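PDB 2XHH: carbohydrate binding module from Cellvibrio japonicus, which probably binds carbohydrates such as xylan, cellulose, galactan and beta-glucan through a calcium-dependent lectin-like site. Local coordinates for residues T24-W29 against A40-T45. Sequence-based numbering, arbitrary orientation.
Sequences TTVQTW and ASTSLT. With LMR ((2S)-2-hydroxybutanedioic acid), chain B.
Leu44 reaches across to Thr24 and Val26 with a single methyl, CD1, and the closest approach of the two segments is here, at their exposed end. The methyl lies 3.6 Å from Thr24 CB and nearly as near to Thr24 CG2, the two side chains crossing at about a right angle. Val26 has two conformers; in the one described it slides past Leu44 in the opposite direction, CG1 coming to 4.0 Å from Leu44 CD1. With chi1 at -59°, that same CG1 swings anti to the carbonyl carbon and also meets the hydroxyl of Thr42, 3.9 Å from OG1. The hydroxyl has a polar task within its own segment: Thr42 OG1 accepts a bond of 3.0 Å from Leu44 N, an ST turn that takes the chain out of the strand and into the bend carrying Leu44.

Toward the other end the atoms stand slightly farther apart, although Ala40 is the residue most covered by the opposing segment. Ala40 CB sits 4.1 Å from Gln27 CB and approaches Trp29 CZ2 obliquely, while Gln27, bent at chi2, lays its CG over one face of the indole, off toward the rim. Its OE1 turns back to accept a bent bond from Thr28 N, the donor tilted 28° from the carbonyl plane. On the solvent side, in one of its two conformers, Ser43 OG makes a weak, doubtful bond to O4B of the bound hydroxybutanedioic acid, which Ser1 N also binds.

The strands run nearly antiparallel (169°) but belong to different sheets of the beta-sandwich. Strand 24-30 is an outermost strand, paired with strand 16-21, the pairing interrupted by a classic beta bulge in which Val26 and Gln27 both face Leu19; strand 36-42 pairs with strand 2-10, and Leu44 follows in the loop. Between the two segments side chains make the contact, with no hydrogen bond crossing.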
ATOM      1  N   THR A  24      -3.480  12.198   3.434  1.00 12.90           N
ATOM      2  CA  THR A  24      -4.896  12.316   3.091  1.00 10.75           C
ATOM      3  C   THR A  24      -5.419  10.995   2.552  1.00  9.50           C
ATOM      4  O   THR A  24      -4.868  10.448   1.622  1.00 11.17           O
ATOM      5  CB  THR A  24      -5.085  13.382   2.017  1.00 12.49           C
ATOM      6  OG1 THR A  24      -4.604  14.629   2.533  1.00 13.36           O
ATOM      7  CG2 THR A  24      -6.568  13.522   1.604  1.00 14.29           C
ATOM      8  N   THR A  25      -6.504  10.491   3.119  1.00 13.47           N
ATOM      9  CA  THR A  25      -7.103   9.276   2.598  1.00 13.36           C
ATOM     10  C   THR A  25      -7.899   9.633   1.373  1.00 12.19           C
ATOM     11  O   THR A  25      -8.908  10.335   1.469  1.00 16.03           O
ATOM     12  CB  THR A  25      -8.018   8.611   3.626  1.00 17.15           C
ATOM     13  OG1 THR A  25      -7.248   8.296   4.790  1.00 18.72           O
ATOM     14  CG2 THR A  25      -8.647   7.341   3.040  1.00 17.12           C
ATOM     15  N   VAL A  26      -7.445   9.155   0.217  1.00 10.53           N
ATOM     16  CA  VAL A  26      -8.099   9.503  -1.035  0.50 12.05           C
ATOM     17  C   VAL A  26      -9.150   8.463  -1.432  1.00 13.57           C
ATOM     18  O   VAL A  26     -10.134   8.807  -2.087  1.00 14.50           O
ATOM     19  CB  VAL A  26      -7.097   9.740  -2.191  0.50 15.48           C
ATOM     20  CG1 VAL A  26      -6.121  10.862  -1.857  0.50  8.03           C
ATOM     21  CG2 VAL A  26      -6.374   8.502  -2.521  0.50 10.14           C
ATOM     22  N   GLN A  27      -8.976   7.225  -0.997  1.00 14.26           N
ATOM     23  CA  GLN A  27      -9.941   6.158  -1.277  1.00 13.46           C
ATOM     24  C   GLN A  27      -9.746   5.024  -0.287  1.00 11.67           C
ATOM     25  O   GLN A  27      -8.632   4.792   0.188  1.00 13.77           O
ATOM     26  CB  GLN A  27      -9.755   5.646  -2.711  1.00 16.27           C
ATOM     27  CG  GLN A  27     -10.764   4.644  -3.201  1.00 23.90           C
ATOM     28  CD  GLN A  27     -12.151   5.190  -3.209  1.00 26.28           C
ATOM     29  OE1 GLN A  27     -12.957   4.871  -2.339  1.00 32.01           O
ATOM     30  NE2 GLN A  27     -12.442   6.034  -4.174  1.00 27.47           N
ATOM     31  N   THR A  28     -10.851   4.328  -0.012  1.00 11.62           N
ATOM     32  CA  THR A  28     -10.895   3.136   0.836  1.00  9.84           C
ATOM     33  C   THR A  28     -11.652   2.027   0.122  1.00 12.14           C
ATOM     34  O   THR A  28     -12.694   2.270  -0.494  1.00 15.34           O
ATOM     35  CB  THR A  28     -11.555   3.441   2.203  1.00 14.87           C
ATOM     36  OG1 THR A  28     -10.823   4.489   2.871  1.00 15.11           O
ATOM     37  CG2 THR A  28     -11.613   2.192   3.082  1.00 19.47           C
ATOM     38  N   TRP A  29     -11.129   0.808   0.230  1.00 12.46           N
ATOM     39  CA  TRP A  29     -11.717  -0.391  -0.380  1.00 10.30           C
ATOM     40  C   TRP A  29     -11.751  -1.551   0.602  1.00 14.38           C
ATOM     41  O   TRP A  29     -10.820  -1.754   1.379  1.00 13.95           O
ATOM     42  CB  TRP A  29     -10.901  -0.867  -1.577  1.00 14.12           C
ATOM     43  CG  TRP A  29     -10.722   0.113  -2.685  1.00 13.85           C
ATOM     44  CD1 TRP A  29     -11.620   0.421  -3.664  1.00 16.51           C
ATOM     45  CD2 TRP A  29      -9.545   0.869  -2.965  1.00 14.43           C
ATOM     46  NE1 TRP A  29     -11.079   1.341  -4.526  1.00 16.56           N
ATOM     47  CE2 TRP A  29      -9.804   1.632  -4.121  1.00 16.17           C
ATOM     48  CE3 TRP A  29      -8.291   0.986  -2.346  1.00 17.81           C
ATOM     49  CZ2 TRP A  29      -8.855   2.495  -4.669  1.00 19.44           C
ATOM     50  CZ3 TRP A  29      -7.364   1.843  -2.887  1.00 21.86           C
ATOM     51  CH2 TRP A  29      -7.646   2.582  -4.040  1.00 19.63           C
ATOM     52  N   ALA A  40      -7.526   4.680  -8.236  1.00 12.13           N
ATOM     53  CA  ALA A  40      -7.959   6.000  -7.813  1.00 13.44           C
ATOM     54  C   ALA A  40      -7.077   7.034  -8.512  1.00 11.02           C
ATOM     55  O   ALA A  40      -6.032   6.704  -9.026  1.00 13.47           O
ATOM     56  CB  ALA A  40      -7.857   6.154  -6.284  1.00 17.03           C
ATOM     57  N   SER A  41      -7.564   8.271  -8.537  1.00 12.08           N
ATOM     58  CA  SER A  41      -6.793   9.399  -9.031  0.50 10.86           C
ATOM     59  C   SER A  41      -6.838  10.539  -8.034  1.00 10.19           C
ATOM     60  O   SER A  41      -7.817  10.712  -7.312  1.00 12.80           O
ATOM     61  CB  SER A  41      -7.295   9.872 -10.397  0.50 14.60           C
ATOM     62  OG  SER A  41      -8.678  10.170 -10.357  0.50 19.37           O
ATOM     63  N   THR A  42      -5.753  11.300  -7.997  1.00  9.82           N
ATOM     64  CA  THR A  42      -5.628  12.426  -7.105  1.00 10.12           C
ATOM     65  C   THR A  42      -4.599  13.428  -7.634  1.00  9.11           C
ATOM     66  O   THR A  42      -3.615  13.045  -8.264  1.00  9.59           O
ATOM     67  CB  THR A  42      -5.184  11.984  -5.686  1.00 10.55           C
ATOM     68  OG1 THR A  42      -5.107  13.136  -4.839  1.00 11.37           O
ATOM     69  CG2 THR A  42      -3.817  11.252  -5.707  1.00 12.46           C
ATOM     70  N   SER A  43      -4.867  14.708  -7.359  1.00 10.19           N
ATOM     71  CA  SER A  43      -3.934  15.797  -7.639  0.50 12.82           C
ATOM     72  C   SER A  43      -2.853  15.919  -6.571  1.00 10.96           C
ATOM     73  O   SER A  43      -1.836  16.621  -6.770  1.00 13.44           O
ATOM     74  CB  SER A  43      -4.692  17.115  -7.728  0.50 17.15           C
ATOM     75  OG  SER A  43      -5.718  17.009  -8.686  0.50 24.87           O
ATOM     76  N   LEU A  44      -3.067  15.250  -5.437  1.00 10.32           N
ATOM     77  CA  LEU A  44      -2.088  15.256  -4.348  1.00 10.12           C
ATOM     78  C   LEU A  44      -0.816  14.528  -4.757  1.00  9.43           C
ATOM     79  O   LEU A  44      -0.875  13.622  -5.567  1.00 10.11           O
ATOM     80  CB  LEU A  44      -2.682  14.622  -3.108  1.00  8.97           C
ATOM     81  CG  LEU A  44      -3.908  15.332  -2.499  1.00  9.95           C
ATOM     82  CD1 LEU A  44      -4.527  14.498  -1.346  1.00 15.22           C
ATOM     83  CD2 LEU A  44      -3.543  16.763  -2.057  1.00 14.25           C
ATOM     84  N   THR A  45       0.340  14.977  -4.258  1.00 10.90           N
ATOM     85  CA  THR A  45       1.613  14.369  -4.684  1.00 12.64           C
ATOM     86  C   THR A  45       2.496  13.874  -3.547  1.00  8.05           C
ATOM     87  O   THR A  45       3.664  13.451  -3.777  1.00 11.58           O
ATOM     88  CB  THR A  45       2.470  15.304  -5.553  1.00 16.63           C
ATOM     89  OG1 THR A  45       2.697  16.527  -4.846  1.00 18.77           O
ATOM     90  CG2 THR A  45       1.817  15.548  -6.921  1.00 19.04           C
TER
HETATM   91  C1  LMR B1120      -8.586  20.222 -12.380  0.50 18.20           C
HETATM   92  O1A LMR B1120      -9.612  19.746 -11.844  0.50 19.34           O
HETATM   93  O1B LMR B1120      -8.460  21.451 -12.554  0.50 22.55           O
HETATM   94  C2  LMR B1120      -7.473  19.312 -12.778  0.50 16.76           C
HETATM   95  O2  LMR B1120      -6.551  19.985 -13.621  0.50 18.99           O
HETATM   96  C3  LMR B1120      -6.831  18.872 -11.469  0.50 15.59           C
HETATM   97  C4  LMR B1120      -5.783  17.838 -11.753  0.50 16.05           C
HETATM   98  O4A LMR B1120      -6.077  16.832 -12.435  0.50 14.19           O
HETATM   99  O4B LMR B1120      -4.624  18.004 -11.315  0.50 18.47           O